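Local atomic coordinates of nicotinate-nucleotide--dimethylbenzimidazole phosphoribosyltransferase (Thermus thermophilus HB8, PDB entry 1WX1), a protein that probably catalyses transfer of phosphoribose from nicotinate mononucleotide to 5,6-dimethylbenzimidazole, giving alpha-ribazole 5'-phosphate in the lower-ligand branch of cobalamin biosynthesis. Residues A160-I165 with F252-G257; L209-P214 with A222-G227; I236-Y241 with W262-G267; G267-L272 with E288-R293. One frame throughout, in Å; residues are numbered along the deposited sequence.

Contact 1. Residues A160-I165 with F252-G257; sequences AGDMGI and FPVTAG
Asp-162 lays its carboxylate across the first turn of helix 252-264 and touches two neighbouring side chains there. Its OD2 lies 3.5 Å from Pro-253 CB, and its OD1 lies 3.5 Å from Val-254 CG2. The first torsion sets this up: at chi1 67°, CG sits between the backbone N and the carbonyl carbon, and the carboxylate spans the two residues. Val-254 uses both of its methyl groups. CG1 is anti to the backbone N (chi1 166°) and meets Ala-160 CB at 4.0 Å. CG2 packs on the peptide after Ala-160, 3.5 Å from Ala-160 O. That carbonyl oxygen is buried with no hydrogen-bond partner in the model. No direct hydrogen bond joins residues 160-165 to 252-257. A water does the bridging: it donates to Asp-162 OD1 at 2.8 Å and accepts from Val-254 N at 3.3 Å. Asn-167 ND2 bonds OD2 of the same aspartate, and Glu-304 N bonds OD1. Glu-304 is the predicted proton acceptor of the enzyme. The buried carboxylate is therefore held through both oxygens, which probably helps to position the backbone at Glu-304.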
loop_
_atom_site.group_PDB
_atom_site.type_symbol
_atom_site.label_atom_id
_atom_site.label_comp_id
_atom_site.label_asym_id
_atom_site.label_seq_id
_atom_site.Cartn_x
_atom_site.Cartn_y
_atom_site.Cartn_z
ATOM N N ALA A 160 -0.883 -15.799 5.719
ATOM C CA ALA A 160 -1.886 -16.654 6.329
ATOM C C ALA A 160 -3.122 -15.791 6.512
ATOM O O ALA A 160 -3.024 -14.566 6.653
ATOM C CB ALA A 160 -1.405 -17.186 7.683
ATOM N N GLY A 161 -4.282 -16.433 6.474
ATOM C CA GLY A 161 -5.539 -15.735 6.661
ATOM C C GLY A 161 -6.345 -16.505 7.693
ATOM O O GLY A 161 -6.087 -17.693 7.928
ATOM N N ASP A 162 -7.322 -15.845 8.303
ATOM C CA ASP A 162 -8.153 -16.482 9.317
ATOM C C ASP A 162 -9.639 -16.329 9.019
ATOM O O ASP A 162 -10.070 -15.349 8.420
ATOM C CB ASP A 162 -7.913 -15.826 10.671
ATOM C CG ASP A 162 -8.408 -14.388 10.696
ATOM O OD1 ASP A 162 -7.867 -13.558 9.928
ATOM O OD2 ASP A 162 -9.350 -14.089 11.465
ATOM N N MET A 163 -10.422 -17.312 9.441
ATOM C CA MET A 163 -11.867 -17.235 9.297
ATOM C C MET A 163 -12.432 -18.062 10.436
ATOM O O MET A 163 -12.249 -19.278 10.489
ATOM C CB MET A 163 -12.346 -17.781 7.953
ATOM C CG MET A 163 -13.867 -17.626 7.735
ATOM S SD MET A 163 -14.492 -15.904 7.818
ATOM C CE MET A 163 -15.772 -16.034 9.097
ATOM N N GLY A 164 -13.096 -17.387 11.364
ATOM C CA GLY A 164 -13.677 -18.080 12.496
ATOM C C GLY A 164 -14.420 -17.107 13.385
ATOM O O GLY A 164 -13.809 -16.247 14.009
ATOM N N ILE A 165 -15.742 -17.234 13.434
ATOM C CA ILE A 165 -16.552 -16.355 14.268
ATOM C C ILE A 165 -16.113 -16.530 15.717
ATOM O O ILE A 165 -16.032 -17.649 16.217
ATOM C CB ILE A 165 -18.059 -16.688 14.132
ATOM C CG1 ILE A 165 -18.523 -16.425 12.695
ATOM C CG2 ILE A 165 -18.872 -15.856 15.114
ATOM C CD1 ILE A 165 -18.257 -15.012 12.208
ATOM N N PHE A 252 -5.110 -9.274 13.580
ATOM C CA PHE A 252 -4.985 -9.723 14.965
ATOM C C PHE A 252 -4.943 -11.246 15.171
ATOM O O PHE A 252 -4.008 -11.763 15.790
ATOM C CB PHE A 252 -6.115 -9.077 15.794
ATOM C CG PHE A 252 -6.001 -9.291 17.283
ATOM C CD1 PHE A 252 -7.064 -9.845 17.999
ATOM C CD2 PHE A 252 -4.855 -8.919 17.973
ATOM C CE1 PHE A 252 -6.985 -10.019 19.383
ATOM C CE2 PHE A 252 -4.765 -9.089 19.359
ATOM C CZ PHE A 252 -5.832 -9.642 20.065
ATOM N N PRO A 253 -5.945 -11.986 14.661
ATOM C CA PRO A 253 -5.932 -13.443 14.842
ATOM C C PRO A 253 -4.751 -14.100 14.122
ATOM O O PRO A 253 -4.091 -14.983 14.670
ATOM C CB PRO A 253 -7.286 -13.875 14.267
ATOM C CG PRO A 253 -8.157 -12.663 14.508
ATOM C CD PRO A 253 -7.231 -11.544 14.092
ATOM N N VAL A 254 -4.478 -13.667 12.895
ATOM C CA VAL A 254 -3.356 -14.235 12.145
ATOM C C VAL A 254 -2.035 -13.963 12.860
ATOM O O VAL A 254 -1.175 -14.834 12.957
ATOM C CB VAL A 254 -3.292 -13.665 10.703
ATOM C CG1 VAL A 254 -1.935 -13.985 10.063
ATOM C CG2 VAL A 254 -4.420 -14.277 9.864
ATOM N N THR A 255 -1.879 -12.748 13.367
ATOM C CA THR A 255 -0.658 -12.382 14.061
ATOM C C THR A 255 -0.537 -13.137 15.378
ATOM O O THR A 255 0.564 -13.390 15.845
ATOM C CB THR A 255 -0.598 -10.856 14.274
ATOM O OG1 THR A 255 -0.687 -10.217 12.995
ATOM C CG2 THR A 255 0.725 -10.442 14.925
ATOM N N ALA A 256 -1.667 -13.510 15.977
ATOM C CA ALA A 256 -1.620 -14.288 17.215
ATOM C C ALA A 256 -1.019 -15.649 16.848
ATOM O O ALA A 256 -0.239 -16.226 17.607
ATOM C CB ALA A 256 -3.027 -14.464 17.794
ATOM N N GLY A 257 -1.395 -16.161 15.677
ATOM C CA GLY A 257 -0.859 -17.434 15.226
ATOM C C GLY A 257 0.641 -17.313 14.991
ATOM O O GLY A 257 1.411 -18.218 15.308
HETATM O O HOH W 1 -6.136 -11.610 10.981
#

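Contact 2. Residues L209-P214 with A222-G227; sequences LARLHP and AAEVGG
Glu-224 and Arg-211 form a salt bridge between the last turn of helix 218-225 and the C-terminal region of helix 195-210. Glu-224 starts with CG anti to the backbone N (chi1 -174°), and a bend at chi2 turns the carboxylate toward the arginine. Its CG passes Leu-212 CD2 at 3.9 Å, the two side chains running in opposite directions. OE1 then accepts a hydrogen bond from Arg-211 NE at 2.6 Å, with an N-H...O angle of 148°. The oxygen lies nearly in the guanidinium plane and uses its anti lone pair, while the two flat groups are turned 44° from each other. The backbone of Glu-224 adds a second bond: Arg-211 NH2 donates to Glu-224 O at 2.9 Å. This is a side-on grip, with NE on the carboxylate and NH2 on the carbonyl. Two successive helices, 195-210 and 218-225, are joined by a short connection, and the arginine near the end of the first bonds the C-terminal turn of the second. NH2 also bonds Leu-125 O, and Pro-129 touches both charged side chains. Val-225 comes next and is buried. Its CG1 meets Leu-212 CD2 at 4.1 Å, the two side chains crossing at about a right angle. Gly-226 and Gly-227 then lead into helix 228-242.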
loop_
_atom_site.group_PDB
_atom_site.type_symbol
_atom_site.label_atom_id
_atom_site.label_comp_id
_atom_site.label_asym_id
_atom_site.label_seq_id
_atom_site.Cartn_x
_atom_site.Cartn_y
_atom_site.Cartn_z
ATOM N N LEU A 209 -6.846 -17.430 31.057
ATOM C CA LEU A 209 -5.517 -17.220 31.622
ATOM C C LEU A 209 -5.415 -17.880 32.992
ATOM O O LEU A 209 -4.392 -18.468 33.333
ATOM C CB LEU A 209 -5.221 -15.721 31.738
ATOM C CG LEU A 209 -5.126 -14.950 30.415
ATOM C CD1 LEU A 209 -4.945 -13.469 30.699
ATOM C CD2 LEU A 209 -3.959 -15.482 29.585
ATOM N N ALA A 210 -6.491 -17.791 33.766
ATOM C CA ALA A 210 -6.524 -18.379 35.101
ATOM C C ALA A 210 -6.259 -19.884 35.096
ATOM O O ALA A 210 -5.813 -20.439 36.101
ATOM C CB ALA A 210 -7.866 -18.087 35.767
ATOM N N ARG A 211 -6.522 -20.552 33.978
ATOM C CA ARG A 211 -6.290 -21.991 33.920
ATOM C C ARG A 211 -4.822 -22.340 33.680
ATOM O O ARG A 211 -4.412 -23.482 33.869
ATOM C CB ARG A 211 -7.151 -22.643 32.830
ATOM C CG ARG A 211 -8.656 -22.622 33.102
ATOM C CD ARG A 211 -9.386 -23.619 32.195
ATOM N NE ARG A 211 -9.174 -23.337 30.775
ATOM C CZ ARG A 211 -9.761 -22.348 30.106
ATOM N NH1 ARG A 211 -10.615 -21.539 30.721
ATOM N NH2 ARG A 211 -9.481 -22.153 28.819
ATOM N N LEU A 212 -4.033 -21.355 33.269
ATOM C CA LEU A 212 -2.616 -21.572 32.992
ATOM C C LEU A 212 -1.757 -21.715 34.252
ATOM O O LEU A 212 -2.107 -21.204 35.311
ATOM C CB LEU A 212 -2.084 -20.426 32.130
ATOM C CG LEU A 212 -2.792 -20.261 30.781
ATOM C CD1 LEU A 212 -2.265 -19.035 30.057
ATOM C CD2 LEU A 212 -2.576 -21.512 29.951
ATOM N N HIS A 213 -0.628 -22.407 34.112
ATOM C CA HIS A 213 0.307 -22.636 35.215
ATOM C C HIS A 213 1.719 -22.826 34.633
ATOM O O HIS A 213 1.878 -23.119 33.466
ATOM C CB HIS A 213 -0.118 -23.885 35.994
ATOM C CG HIS A 213 -0.149 -25.130 35.169
ATOM N ND1 HIS A 213 0.996 -25.771 34.747
ATOM C CD2 HIS A 213 -1.185 -25.855 34.686
ATOM C CE1 HIS A 213 0.667 -26.837 34.043
ATOM N NE2 HIS A 213 -0.652 -26.911 33.990
ATOM N N PRO A 214 2.760 -22.676 35.451
ATOM C CA PRO A 214 4.141 -22.836 34.955
ATOM C C PRO A 214 4.451 -24.207 34.380
ATOM O O PRO A 214 3.812 -25.186 34.736
ATOM C CB PRO A 214 4.976 -22.578 36.206
ATOM C CG PRO A 214 4.059 -21.825 37.109
ATOM C CD PRO A 214 2.741 -22.461 36.913
ATOM N N ALA A 222 -1.528 -22.885 23.820
ATOM C CA ALA A 222 -2.464 -22.637 22.723
ATOM C C ALA A 222 -3.681 -23.557 22.801
ATOM O O ALA A 222 -4.811 -23.136 22.553
ATOM C CB ALA A 222 -1.758 -22.823 21.388
ATOM N N ALA A 223 -3.444 -24.818 23.136
ATOM C CA ALA A 223 -4.521 -25.789 23.245
ATOM C C ALA A 223 -5.499 -25.355 24.329
ATOM O O ALA A 223 -6.714 -25.458 24.176
ATOM C CB ALA A 223 -3.946 -27.170 23.579
ATOM N N GLU A 224 -4.955 -24.859 25.429
ATOM C CA GLU A 224 -5.770 -24.429 26.552
ATOM C C GLU A 224 -6.626 -23.193 26.296
ATOM O O GLU A 224 -7.794 -23.155 26.680
ATOM C CB GLU A 224 -4.872 -24.162 27.765
ATOM C CG GLU A 224 -5.632 -23.838 29.033
ATOM C CD GLU A 224 -6.193 -25.073 29.701
ATOM O OE1 GLU A 224 -7.269 -24.976 30.324
ATOM O OE2 GLU A 224 -5.548 -26.139 29.614
ATOM N N VAL A 225 -6.067 -22.191 25.628
ATOM C CA VAL A 225 -6.802 -20.947 25.443
ATOM C C VAL A 225 -7.022 -20.430 24.031
ATOM O O VAL A 225 -7.678 -19.408 23.863
ATOM C CB VAL A 225 -6.105 -19.801 26.212
ATOM C CG1 VAL A 225 -5.674 -20.278 27.596
ATOM C CG2 VAL A 225 -4.893 -19.310 25.418
ATOM N N GLY A 226 -6.479 -21.108 23.026
ATOM C CA GLY A 226 -6.611 -20.614 21.665
ATOM C C GLY A 226 -7.696 -21.199 20.787
ATOM O O GLY A 226 -8.751 -21.618 21.268
ATOM N N GLY A 227 -7.422 -21.192 19.484
ATOM C CA GLY A 227 -8.347 -21.717 18.496
ATOM C C GLY A 227 -7.599 -22.628 17.537
ATOM O O GLY A 227 -6.380 -22.509 17.368
#

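Contact 3. Residues I236-Y241 with W262-G267; sequences IYLEGY and WKMAPG
Tyr-241 and Leu-238, one turn apart on helix 228-242, pack against the C-terminal end of helix 252-264 and the 3-10 turn after it. The two helices are joined in sequence through strand 247-249. They belong to the helical layer against the parallel sheet of this alpha/beta fold. From Tyr-241 CB, CG lies anti to the backbone N (chi1 168°), which sends the ring out toward Gly-267. CE2 comes within 4.1 Å of Ala-265 CB, and CE1, across the ring, lies 3.5 Å from Gly-267 O; both partners are on the same side of the ring plane. CZ rests near the same peptide, and OH ends 3.4 Å from Gly-267 C. The ring meets both residues obliquely. Its other neighbours include His-271, which it contacts edge-to-face, and Leu-268. One turn earlier, Leu-238 divides its two methyl groups between neighbouring residues. CD2 touches Ala-265 CB at 3.8 Å, and Ala-265 thus lies against both Leu-238 and Tyr-241. CD1 goes to the end of Met-264, whose side chain crosses that of the leucine at about a right angle. Leu-140 of helix 133-152 touches both Leu-238 and Met-264. Across the two segments the contact is chiefly apolar, and no direct hydrogen bond links them. A water accepts from Gly-267 N at 3.2 Å and has a weak, longer contact of 3.5 Å with Tyr-241 OH.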
loop_
_atom_site.group_PDB
_atom_site.type_symbol
_atom_site.label_atom_id
_atom_site.label_comp_id
_atom_site.label_asym_id
_atom_site.label_seq_id
_atom_site.Cartn_x
_atom_site.Cartn_y
_atom_site.Cartn_z
ATOM N N ILE A 236 1.403 -22.850 9.333
ATOM C CA ILE A 236 1.601 -22.263 8.015
ATOM C C ILE A 236 2.902 -21.460 8.008
ATOM O O ILE A 236 3.718 -21.599 7.094
ATOM C CB ILE A 236 0.413 -21.341 7.644
ATOM C CG1 ILE A 236 -0.835 -22.200 7.411
ATOM C CG2 ILE A 236 0.750 -20.489 6.406
ATOM C CD1 ILE A 236 -2.137 -21.406 7.380
ATOM N N TYR A 237 3.103 -20.637 9.037
ATOM C CA TYR A 237 4.312 -19.820 9.110
ATOM C C TYR A 237 5.580 -20.633 9.385
ATOM O O TYR A 237 6.641 -20.326 8.844
ATOM C CB TYR A 237 4.141 -18.708 10.156
ATOM C CG TYR A 237 3.238 -17.573 9.690
ATOM C CD1 TYR A 237 2.125 -17.189 10.438
ATOM C CD2 TYR A 237 3.496 -16.894 8.500
ATOM C CE1 TYR A 237 1.289 -16.160 10.011
ATOM C CE2 TYR A 237 2.662 -15.858 8.063
ATOM C CZ TYR A 237 1.560 -15.500 8.826
ATOM O OH TYR A 237 0.714 -14.508 8.388
ATOM N N LEU A 238 5.475 -21.669 10.211
ATOM C CA LEU A 238 6.634 -22.509 10.506
ATOM C C LEU A 238 7.133 -23.180 9.228
ATOM O O LEU A 238 8.341 -23.293 8.998
ATOM C CB LEU A 238 6.271 -23.580 11.542
ATOM C CG LEU A 238 6.072 -23.104 12.984
ATOM C CD1 LEU A 238 5.586 -24.261 13.846
ATOM C CD2 LEU A 238 7.389 -22.537 13.520
ATOM N N GLU A 239 6.195 -23.617 8.394
ATOM C CA GLU A 239 6.529 -24.281 7.138
ATOM C C GLU A 239 7.133 -23.282 6.151
ATOM O O GLU A 239 8.109 -23.592 5.453
ATOM C CB GLU A 239 5.273 -24.916 6.530
ATOM C CG GLU A 239 5.525 -25.773 5.285
ATOM C CD GLU A 239 6.309 -27.044 5.585
ATOM O OE1 GLU A 239 6.265 -27.521 6.738
ATOM O OE2 GLU A 239 6.955 -27.583 4.659
ATOM N N GLY A 240 6.543 -22.089 6.084
ATOM C CA GLY A 240 7.058 -21.064 5.190
ATOM C C GLY A 240 8.452 -20.651 5.637
ATOM O O GLY A 240 9.343 -20.429 4.817
ATOM N N TYR A 241 8.631 -20.546 6.949
ATOM C CA TYR A 241 9.916 -20.173 7.539
ATOM C C TYR A 241 11.006 -21.160 7.116
ATOM O O TYR A 241 12.079 -20.768 6.648
ATOM C CB TYR A 241 9.786 -20.159 9.066
ATOM C CG TYR A 241 11.092 -20.064 9.825
ATOM C CD1 TYR A 241 11.997 -19.033 9.575
ATOM C CD2 TYR A 241 11.403 -20.988 10.821
ATOM C CE1 TYR A 241 13.187 -18.929 10.303
ATOM C CE2 TYR A 241 12.585 -20.892 11.554
ATOM C CZ TYR A 241 13.470 -19.860 11.292
ATOM O OH TYR A 241 14.630 -19.760 12.024
ATOM N N TRP A 262 6.472 -18.061 16.480
ATOM C CA TRP A 262 7.682 -17.392 16.938
ATOM C C TRP A 262 8.172 -18.002 18.253
ATOM O O TRP A 262 9.370 -18.230 18.439
ATOM C CB TRP A 262 7.398 -15.897 17.114
ATOM C CG TRP A 262 8.560 -15.094 17.603
ATOM C CD1 TRP A 262 9.861 -15.193 17.196
ATOM C CD2 TRP A 262 8.516 -14.021 18.545
ATOM N NE1 TRP A 262 10.635 -14.253 17.838
ATOM C CE2 TRP A 262 9.832 -13.528 18.696
ATOM C CE3 TRP A 262 7.496 -13.447 19.326
ATOM C CZ2 TRP A 262 10.155 -12.459 19.535
ATOM C CZ3 TRP A 262 7.813 -12.382 20.172
ATOM C CH2 TRP A 262 9.136 -11.917 20.283
ATOM N N LYS A 263 7.241 -18.272 19.161
ATOM C CA LYS A 263 7.592 -18.863 20.446
ATOM C C LYS A 263 8.193 -20.249 20.263
ATOM O O LYS A 263 9.027 -20.677 21.054
ATOM C CB LYS A 263 6.361 -18.947 21.354
ATOM C CG LYS A 263 5.856 -17.588 21.791
ATOM C CD LYS A 263 6.977 -16.782 22.430
ATOM C CE LYS A 263 6.544 -15.356 22.724
ATOM N NZ LYS A 263 7.685 -14.567 23.260
ATOM N N MET A 264 7.764 -20.946 19.221
ATOM C CA MET A 264 8.272 -22.282 18.935
ATOM C C MET A 264 9.576 -22.207 18.134
ATOM O O MET A 264 10.409 -23.108 18.210
ATOM C CB MET A 264 7.236 -23.083 18.139
ATOM C CG MET A 264 5.963 -23.418 18.906
ATOM S SD MET A 264 4.676 -24.082 17.817
ATOM C CE MET A 264 5.317 -25.704 17.504
ATOM N N ALA A 265 9.742 -21.131 17.366
ATOM C CA ALA A 265 10.927 -20.940 16.528
ATOM C C ALA A 265 11.367 -19.480 16.545
ATOM O O ALA A 265 10.943 -18.686 15.707
ATOM C CB ALA A 265 10.621 -21.375 15.098
ATOM N N PRO A 266 12.244 -19.113 17.495
ATOM C CA PRO A 266 12.773 -17.754 17.668
ATOM C C PRO A 266 13.244 -17.043 16.396
ATOM O O PRO A 266 12.984 -15.852 16.213
ATOM C CB PRO A 266 13.912 -17.959 18.666
ATOM C CG PRO A 266 13.412 -19.085 19.501
ATOM C CD PRO A 266 12.863 -20.036 18.463
ATOM N N GLY A 267 13.935 -17.767 15.523
ATOM C CA GLY A 267 14.441 -17.160 14.302
ATOM C C GLY A 267 13.410 -16.813 13.237
ATOM O O GLY A 267 13.716 -16.106 12.273
HETATM O O HOH W 2 14.497 -20.925 15.288
#

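Contact 4. Residues G267-L272 with E288-R293; sequences GLRDHL and EALGLR
Arg-269 and Leu-292 run past each other in opposite directions, and the arginine tip reaches the end of helix 281-290. Its chain leaves with CG anti to the backbone N (chi1 -173°). The extended first two torsions bring CD to 3.3 Å from Leu-290 O; the bend at chi3 then turns NH1 to within 2.8 Å of Leu-290 O. The NH1 bond is weak because its N-H...O angle is only 118°. The carbonyl stands oblique to the guanidinium, whereas Leu-292 CD2 lies at the edge of that group, in its plane and 4.0 Å from NH1. Next to the arginine, Leu-272 meets two leucines. Its CD1 meets Leu-290 CD2 at 4.0 Å, and the two side chains cross obliquely. Its CB meets Leu-292 CD1 at 3.8 Å. Leu-249 of the neighbouring strand touches both Leu-272 and Leu-292, and the apolar cluster continues onto the sheet. Trp-262 lies against Arg-269 and Leu-290 from helix 252-264. Leu-290 O receives a positively charged group at the C-terminal end of the helix, which would suit the helix dipole. Gly-291, with positive phi, is the C' residue of the Schellman motif that ends helix 281-290, closed by the bond from Leu-292 N to Leu-287 O.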
loop_
_atom_site.group_PDB
_atom_site.type_symbol
_atom_site.label_atom_id
_atom_site.label_comp_id
_atom_site.label_asym_id
_atom_site.label_seq_id
_atom_site.Cartn_x
_atom_site.Cartn_y
_atom_site.Cartn_z
ATOM N N GLY A 267 13.935 -17.767 15.523
ATOM C CA GLY A 267 14.441 -17.160 14.302
ATOM C C GLY A 267 13.410 -16.813 13.237
ATOM O O GLY A 267 13.716 -16.106 12.273
ATOM N N LEU A 268 12.183 -17.288 13.415
ATOM C CA LEU A 268 11.120 -17.048 12.448
ATOM C C LEU A 268 10.780 -15.571 12.286
ATOM O O LEU A 268 10.322 -15.138 11.226
ATOM C CB LEU A 268 9.877 -17.838 12.865
ATOM C CG LEU A 268 8.635 -17.747 11.978
ATOM C CD1 LEU A 268 7.947 -19.110 11.956
ATOM C CD2 LEU A 268 7.703 -16.658 12.503
ATOM N N ARG A 269 11.029 -14.798 13.338
ATOM C CA ARG A 269 10.735 -13.377 13.332
ATOM C C ARG A 269 11.438 -12.629 12.199
ATOM O O ARG A 269 10.896 -11.668 11.666
ATOM C CB ARG A 269 11.141 -12.762 14.664
ATOM C CG ARG A 269 10.731 -11.307 14.833
ATOM C CD ARG A 269 11.354 -10.769 16.116
ATOM N NE ARG A 269 12.651 -10.144 15.876
ATOM C CZ ARG A 269 12.836 -9.124 15.034
ATOM N NH1 ARG A 269 11.806 -8.615 14.354
ATOM N NH2 ARG A 269 14.050 -8.620 14.855
ATOM N N ASP A 270 12.641 -13.068 11.833
ATOM C CA ASP A 270 13.412 -12.423 10.763
ATOM C C ASP A 270 12.786 -12.580 9.379
ATOM O O ASP A 270 13.147 -11.862 8.447
ATOM C CB ASP A 270 14.841 -12.974 10.725
ATOM C CG ASP A 270 15.584 -12.735 12.016
ATOM O OD1 ASP A 270 15.516 -11.599 12.533
ATOM O OD2 ASP A 270 16.233 -13.681 12.508
ATOM N N HIS A 271 11.845 -13.509 9.250
ATOM C CA HIS A 271 11.179 -13.747 7.971
ATOM C C HIS A 271 9.821 -13.062 7.870
ATOM O O HIS A 271 9.180 -13.106 6.816
ATOM C CB HIS A 271 10.973 -15.247 7.750
ATOM C CG HIS A 271 12.218 -15.984 7.376
ATOM N ND1 HIS A 271 12.348 -16.664 6.182
ATOM C CD2 HIS A 271 13.385 -16.166 8.040
ATOM C CE1 HIS A 271 13.539 -17.232 6.128
ATOM N NE2 HIS A 271 14.188 -16.945 7.245
ATOM N N LEU A 272 9.386 -12.440 8.962
ATOM C CA LEU A 272 8.083 -11.780 9.008
ATOM C C LEU A 272 8.037 -10.331 8.545
ATOM O O LEU A 272 8.929 -9.532 8.841
ATOM C CB LEU A 272 7.506 -11.830 10.429
ATOM C CG LEU A 272 7.180 -13.179 11.075
ATOM C CD1 LEU A 272 6.612 -12.942 12.479
ATOM C CD2 LEU A 272 6.185 -13.936 10.210
ATOM N N GLU A 288 4.430 -4.657 18.077
ATOM C CA GLU A 288 5.492 -4.068 18.890
ATOM C C GLU A 288 6.315 -5.194 19.518
ATOM O O GLU A 288 7.541 -5.124 19.562
ATOM C CB GLU A 288 4.901 -3.163 19.979
ATOM C CG GLU A 288 4.323 -1.858 19.444
ATOM C CD GLU A 288 5.392 -0.937 18.850
ATOM O OE1 GLU A 288 6.244 -0.421 19.606
ATOM O OE2 GLU A 288 5.387 -0.729 17.621
ATOM N N ALA A 289 5.643 -6.241 19.986
ATOM C CA ALA A 289 6.337 -7.371 20.593
ATOM C C ALA A 289 7.247 -8.041 19.565
ATOM O O ALA A 289 8.312 -8.567 19.902
ATOM C CB ALA A 289 5.325 -8.382 21.134
ATOM N N LEU A 290 6.819 -8.019 18.307
ATOM C CA LEU A 290 7.594 -8.622 17.230
ATOM C C LEU A 290 8.614 -7.633 16.672
ATOM O O LEU A 290 9.526 -8.021 15.948
ATOM C CB LEU A 290 6.659 -9.091 16.107
ATOM C CG LEU A 290 5.863 -10.374 16.381
ATOM C CD1 LEU A 290 4.704 -10.491 15.404
ATOM C CD2 LEU A 290 6.782 -11.577 16.282
ATOM N N GLY A 291 8.450 -6.358 17.016
ATOM C CA GLY A 291 9.357 -5.332 16.531
ATOM C C GLY A 291 9.192 -5.095 15.041
ATOM O O GLY A 291 10.169 -4.884 14.323
ATOM N N LEU A 292 7.949 -5.120 14.570
ATOM C CA LEU A 292 7.669 -4.930 13.153
ATOM C C LEU A 292 6.848 -3.683 12.864
ATOM O O LEU A 292 5.945 -3.327 13.624
ATOM C CB LEU A 292 6.930 -6.157 12.606
ATOM C CG LEU A 292 7.646 -7.497 12.756
ATOM C CD1 LEU A 292 6.714 -8.636 12.352
ATOM C CD2 LEU A 292 8.905 -7.494 11.894
ATOM N N ARG A 293 7.162 -3.029 11.750
ATOM C CA ARG A 293 6.447 -1.833 11.327
ATOM C C ARG A 293 5.457 -2.217 10.233
ATOM O O ARG A 293 5.831 -2.830 9.238
ATOM C CB ARG A 293 7.419 -0.787 10.775
ATOM C CG ARG A 293 6.746 0.469 10.244
ATOM C CD ARG A 293 7.772 1.399 9.612
ATOM N NE ARG A 293 7.198 2.663 9.158
ATOM C CZ ARG A 293 6.228 2.775 8.255
ATOM N NH1 ARG A 293 5.706 1.692 7.694
ATOM N NH2 ARG A 293 5.786 3.977 7.906
#

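Along the chain, strand 157-163 opens contact 1, which closes 87 residues later on helix 252-264. Contact 2 is nested inside that loop and closes a short one between helices 195-210 and 218-225. Its nearest atoms are about 8 Å from those of contact 1. Contact 3 begins on helix 228-242, inside the loop of contact 1, and ends beyond it, so the two cross. They share helix 252-264 and meet where Tyr-237 OH touches Val-254 CG1. Contact 4 follows in series and starts at Gly-267, where contact 3 ends. Contact 1 joins the sheet to a helix, contact 3 joins two helices, and contact 4 ties the start of strand 272-274 to helix 281-290; contact 2 lies farther out.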